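Long-range contact in Ac-ASP-7 (Ancylostoma caninum, PDB 3S6S), which is of unknown function but belongs to the secreted SCP/TAPS proteins of hookworms and probably takes part in host-parasite interactions: residues 76-84 with 92-100. Residues are numbered along the deposited sequence; the frame is centred on the assembly and turned at random.
Sequences GVTRFSGDY and LKEILETFS
Phe80, projecting from strand 76-83 toward the helix, and Phe99, on helix 88-99, meet ring against ring as an oblique aromatic pair, with centroids 4.5 Å apart and planes inclined at 34°. The overlap is uneven: Phe80 CD1 sits over the centre of the Phe99 ring, 3.7 Å above its plane, while CB of Phe80 approaches Phe99 CD2 to 3.6 Å. Phe80 holds CG between its own backbone N and carbonyl carbon (chi1 47°), a setting that sends the ring off the strand and across the helix surface, into the space between Phe99 and the leucines Leu92 and Leu96. Ile95 and Leu92 line the same CD2-CE2 edge of this ring and touch successive atoms: Ile95 CG2 lies 3.6 Å from Phe80 CD2, and the CD2 methyl of Leu92, in the ring plane, 3.8 Å from Phe80 CE2. Leu96 CD2 also reaches Phe80 CE2. The Trp136 ring, on the neighbouring strand 133-140, lies nearly parallel to that of Phe80.

The contact joins a helical layer to the central sheet in the alpha-beta-alpha sandwich of the SCP/TAPS (CAP) fold: the helix packs on a face of the sheet at its edge strand 76-83, with the two axes 8.1 Å apart at closest approach and 125° between their directions. Leu92 and Leu96 also touch helix 16-34, whereas Phe99 continues onto helix 103-110.

Toward the start of the strand, Thr78 presents CB to the rim of Phe99, 3.7 Å from CZ and near the ring plane; its hydroxyl is hydrogen-bonded to Tyr140. Toward the other end, Ile95 lays its extended CG1-CD1 arm against the backbone at Ser81 and Gly82, and CD1 stops 3.6 Å from Gly82 N.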
ATOM      1  N   GLY A  76       7.953   5.004  -4.069  1.00 25.65           N
ATOM      2  CA  GLY A  76       8.208   4.467  -2.750  1.00 25.52           C
ATOM      3  C   GLY A  76       8.318   2.956  -2.901  1.00 27.20           C
ATOM      4  O   GLY A  76       7.762   2.380  -3.844  1.00 21.90           O
ATOM      5  N   VAL A  77       9.044   2.320  -1.984  1.00 23.75           N
ATOM      6  CA  VAL A  77       9.248   0.885  -2.029  1.00 25.23           C
ATOM      7  C   VAL A  77       9.165   0.312  -0.622  1.00 27.23           C
ATOM      8  O   VAL A  77       9.693   0.901   0.324  1.00 26.30           O
ATOM      9  CB  VAL A  77      10.635   0.517  -2.627  1.00 30.13           C
ATOM     10  CG1 VAL A  77      10.803  -1.007  -2.716  1.00 26.45           C
ATOM     11  CG2 VAL A  77      10.824   1.148  -3.994  1.00 26.07           C
ATOM     12  N   THR A  78       8.482  -0.823  -0.486  1.00 25.85           N
ATOM     13  CA  THR A  78       8.607  -1.657   0.702  1.00 24.33           C
ATOM     14  C   THR A  78       9.012  -3.086   0.330  1.00 26.13           C
ATOM     15  O   THR A  78       8.728  -3.567  -0.761  1.00 22.97           O
ATOM     16  CB  THR A  78       7.316  -1.702   1.541  1.00 24.47           C
ATOM     17  OG1 THR A  78       6.245  -2.271   0.761  1.00 23.49           O
ATOM     18  CG2 THR A  78       6.954  -0.297   2.035  1.00 21.38           C
ATOM     19  N   ARG A  79       9.686  -3.761   1.248  1.00 26.63           N
ATOM     20  CA  ARG A  79      10.081  -5.137   1.022  1.00 30.52           C
ATOM     21  C   ARG A  79       9.720  -5.954   2.235  1.00 27.07           C
ATOM     22  O   ARG A  79       9.814  -5.485   3.358  1.00 25.12           O
ATOM     23  CB  ARG A  79      11.581  -5.232   0.762  1.00 28.14           C
ATOM     24  CG  ARG A  79      12.104  -4.082  -0.059  1.00 36.07           C
ATOM     25  CD  ARG A  79      13.611  -4.139  -0.188  1.00 36.91           C
ATOM     26  NE  ARG A  79      13.960  -4.807  -1.427  1.00 36.06           N
ATOM     27  CZ  ARG A  79      14.333  -4.164  -2.520  1.00 37.54           C
ATOM     28  NH1 ARG A  79      14.420  -2.829  -2.501  1.00 33.58           N
ATOM     29  NH2 ARG A  79      14.632  -4.863  -3.617  1.00 31.24           N
ATOM     30  N   PHE A  80       9.286  -7.181   2.007  1.00 31.90           N
ATOM     31  CA  PHE A  80       9.052  -8.084   3.121  1.00 34.37           C
ATOM     32  C   PHE A  80       9.247  -9.527   2.680  1.00 33.54           C
ATOM     33  O   PHE A  80       8.897  -9.899   1.555  1.00 32.46           O
ATOM     34  CB  PHE A  80       7.697  -7.819   3.798  1.00 29.05           C
ATOM     35  CG  PHE A  80       6.543  -7.679   2.843  1.00 31.93           C
ATOM     36  CD1 PHE A  80       6.301  -6.472   2.198  1.00 26.35           C
ATOM     37  CD2 PHE A  80       5.674  -8.752   2.613  1.00 33.28           C
ATOM     38  CE1 PHE A  80       5.219  -6.337   1.324  1.00 31.33           C
ATOM     39  CE2 PHE A  80       4.593  -8.629   1.731  1.00 28.40           C
ATOM     40  CZ  PHE A  80       4.362  -7.424   1.090  1.00 27.89           C
ATOM     41  N   SER A  81       9.866 -10.311   3.557  1.00 37.11           N
ATOM     42  CA  SER A  81      10.248 -11.687   3.245  1.00 39.63           C
ATOM     43  C   SER A  81      10.339 -12.568   4.479  1.00 44.61           C
ATOM     44  O   SER A  81      10.291 -12.088   5.615  1.00 43.97           O
ATOM     45  CB  SER A  81      11.584 -11.725   2.513  1.00 37.22           C
ATOM     46  OG  SER A  81      12.240 -10.479   2.578  1.00 46.35           O
ATOM     47  N   GLY A  82      10.479 -13.869   4.250  1.00 45.51           N
ATOM     48  CA  GLY A  82      10.602 -14.810   5.344  1.00 42.66           C
ATOM     49  C   GLY A  82      10.648 -16.245   4.882  1.00 46.66           C
ATOM     50  O   GLY A  82      10.080 -16.600   3.845  1.00 48.81           O
ATOM     51  N   ASP A  83      11.339 -17.077   5.652  1.00 48.95           N
ATOM     52  CA  ASP A  83      11.338 -18.507   5.402  1.00 50.37           C
ATOM     53  C   ASP A  83      10.010 -19.067   5.872  1.00 46.24           C
ATOM     54  O   ASP A  83       9.404 -18.549   6.810  1.00 46.03           O
ATOM     55  CB  ASP A  83      12.493 -19.183   6.134  1.00 49.13           C
ATOM     56  CG  ASP A  83      13.847 -18.732   5.624  1.00 50.93           C
ATOM     57  OD1 ASP A  83      13.979 -18.502   4.406  1.00 53.55           O
ATOM     58  OD2 ASP A  83      14.779 -18.600   6.442  1.00 55.79           O
ATOM     59  N   TYR A  84       9.540 -20.110   5.209  1.00 47.01           N
ATOM     60  CA  TYR A  84       8.327 -20.774   5.664  1.00 51.80           C
ATOM     61  C   TYR A  84       8.307 -22.232   5.222  1.00 49.62           C
ATOM     62  O   TYR A  84       9.176 -22.673   4.464  1.00 48.63           O
ATOM     63  CB  TYR A  84       7.091 -20.036   5.153  1.00 48.79           C
ATOM     64  CG  TYR A  84       6.884 -20.167   3.668  1.00 46.49           C
ATOM     65  CD1 TYR A  84       7.656 -19.433   2.777  1.00 46.95           C
ATOM     66  CD2 TYR A  84       5.918 -21.028   3.154  1.00 46.94           C
ATOM     67  CE1 TYR A  84       7.477 -19.546   1.414  1.00 46.08           C
ATOM     68  CE2 TYR A  84       5.726 -21.148   1.791  1.00 46.86           C
ATOM     69  CZ  TYR A  84       6.510 -20.402   0.925  1.00 50.37           C
ATOM     70  OH  TYR A  84       6.328 -20.514  -0.434  1.00 53.87           O
ATOM     71  N   LEU A  92       2.597 -15.750   4.096  1.00 42.40           N
ATOM     72  CA  LEU A  92       2.439 -14.354   3.713  1.00 40.02           C
ATOM     73  C   LEU A  92       1.741 -13.616   4.827  1.00 37.55           C
ATOM     74  O   LEU A  92       2.210 -12.575   5.299  1.00 39.37           O
ATOM     75  CB  LEU A  92       1.602 -14.251   2.441  1.00 40.70           C
ATOM     76  CG  LEU A  92       1.551 -12.941   1.636  1.00 39.64           C
ATOM     77  CD1 LEU A  92       0.161 -12.324   1.685  1.00 37.53           C
ATOM     78  CD2 LEU A  92       2.639 -11.931   2.039  1.00 31.27           C
ATOM     79  N   LYS A  93       0.619 -14.175   5.256  1.00 38.57           N
ATOM     80  CA  LYS A  93      -0.167 -13.581   6.326  1.00 36.27           C
ATOM     81  C   LYS A  93       0.691 -13.305   7.566  1.00 40.94           C
ATOM     82  O   LYS A  93       0.520 -12.277   8.228  1.00 39.06           O
ATOM     83  CB  LYS A  93      -1.329 -14.476   6.671  1.00 33.99           C
ATOM     84  N   GLU A  94       1.614 -14.221   7.869  1.00 38.52           N
ATOM     85  CA  GLU A  94       2.482 -14.092   9.037  1.00 39.46           C
ATOM     86  C   GLU A  94       3.586 -13.073   8.778  1.00 35.49           C
ATOM     87  O   GLU A  94       3.909 -12.258   9.640  1.00 30.67           O
ATOM     88  CB  GLU A  94       3.108 -15.439   9.398  1.00 40.41           C
ATOM     89  CG  GLU A  94       2.099 -16.490   9.819  1.00 50.54           C
ATOM     90  CD  GLU A  94       2.731 -17.845  10.131  1.00 55.42           C
ATOM     91  OE1 GLU A  94       3.891 -18.097   9.714  1.00 53.07           O
ATOM     92  OE2 GLU A  94       2.054 -18.655  10.802  1.00 52.79           O
ATOM     93  N   ILE A  95       4.165 -13.141   7.586  1.00 36.62           N
ATOM     94  CA  ILE A  95       5.176 -12.177   7.161  1.00 36.08           C
ATOM     95  C   ILE A  95       4.662 -10.746   7.260  1.00 33.78           C
ATOM     96  O   ILE A  95       5.402  -9.853   7.664  1.00 32.47           O
ATOM     97  CB  ILE A  95       5.640 -12.463   5.742  1.00 33.99           C
ATOM     98  CG1 ILE A  95       6.564 -13.673   5.755  1.00 36.41           C
ATOM     99  CG2 ILE A  95       6.350 -11.256   5.151  1.00 38.63           C
ATOM    100  CD1 ILE A  95       6.912 -14.167   4.383  1.00 44.17           C
ATOM    101  N   LEU A  96       3.390 -10.543   6.913  1.00 34.55           N
ATOM    102  CA  LEU A  96       2.752  -9.229   7.017  1.00 32.37           C
ATOM    103  C   LEU A  96       2.612  -8.775   8.460  1.00 31.55           C
ATOM    104  O   LEU A  96       2.672  -7.580   8.757  1.00 31.38           O
ATOM    105  CB  LEU A  96       1.365  -9.245   6.365  1.00 31.76           C
ATOM    106  CG  LEU A  96       1.295  -9.353   4.844  1.00 31.40           C
ATOM    107  CD1 LEU A  96      -0.124  -9.632   4.432  1.00 30.02           C
ATOM    108  CD2 LEU A  96       1.806  -8.081   4.174  1.00 25.53           C
ATOM    109  N   GLU A  97       2.400  -9.718   9.370  1.00 33.40           N
ATOM    110  CA  GLU A  97       2.341  -9.337  10.771  1.00 36.72           C
ATOM    111  C   GLU A  97       3.723  -8.852  11.207  1.00 33.84           C
ATOM    112  O   GLU A  97       3.871  -7.794  11.812  1.00 32.64           O
ATOM    113  CB  GLU A  97       1.858 -10.487  11.646  1.00 44.11           C
ATOM    114  CG  GLU A  97       1.370 -10.009  13.017  1.00 51.67           C
ATOM    115  CD  GLU A  97       0.877 -11.145  13.912  1.00 55.61           C
ATOM    116  OE1 GLU A  97       0.371 -12.158  13.377  1.00 43.43           O
ATOM    117  OE2 GLU A  97       1.014 -11.020  15.154  1.00 56.03           O
ATOM    118  N   THR A  98       4.742  -9.613  10.859  1.00 28.90           N
ATOM    119  CA  THR A  98       6.095  -9.195  11.161  1.00 38.46           C
ATOM    120  C   THR A  98       6.385  -7.840  10.493  1.00 34.18           C
ATOM    121  O   THR A  98       6.915  -6.930  11.113  1.00 32.11           O
ATOM    122  CB  THR A  98       7.100 -10.283  10.741  1.00 36.23           C
ATOM    123  OG1 THR A  98       6.891 -11.441  11.561  1.00 40.82           O
ATOM    124  CG2 THR A  98       8.520  -9.794  10.906  1.00 32.65           C
ATOM    125  N   PHE A  99       5.979  -7.720   9.239  1.00 30.96           N
ATOM    126  CA  PHE A  99       6.140  -6.511   8.459  1.00 31.12           C
ATOM    127  C   PHE A  99       5.500  -5.310   9.155  1.00 31.59           C
ATOM    128  O   PHE A  99       6.040  -4.203   9.120  1.00 28.04           O
ATOM    129  CB  PHE A  99       5.488  -6.733   7.083  1.00 32.07           C
ATOM    130  CG  PHE A  99       5.552  -5.540   6.162  1.00 33.00           C
ATOM    131  CD1 PHE A  99       4.391  -5.019   5.607  1.00 28.58           C
ATOM    132  CD2 PHE A  99       6.773  -4.953   5.835  1.00 31.71           C
ATOM    133  CE1 PHE A  99       4.435  -3.945   4.748  1.00 27.74           C
ATOM    134  CE2 PHE A  99       6.827  -3.871   4.975  1.00 30.79           C
ATOM    135  CZ  PHE A  99       5.656  -3.359   4.430  1.00 30.34           C
ATOM    136  N   SER A 100       4.342  -5.532   9.771  1.00 25.37           N
ATOM    137  CA  SER A 100       3.622  -4.455  10.430  1.00 27.52           C
ATOM    138  C   SER A 100       4.310  -3.970  11.698  1.00 30.22           C
ATOM    139  O   SER A 100       3.900  -2.963  12.263  1.00 32.70           O
ATOM    140  CB  SER A 100       2.190  -4.871  10.776  1.00 29.32           C
ATOM    141  OG  SER A 100       2.177  -5.789  11.852  1.00 28.65           O
TER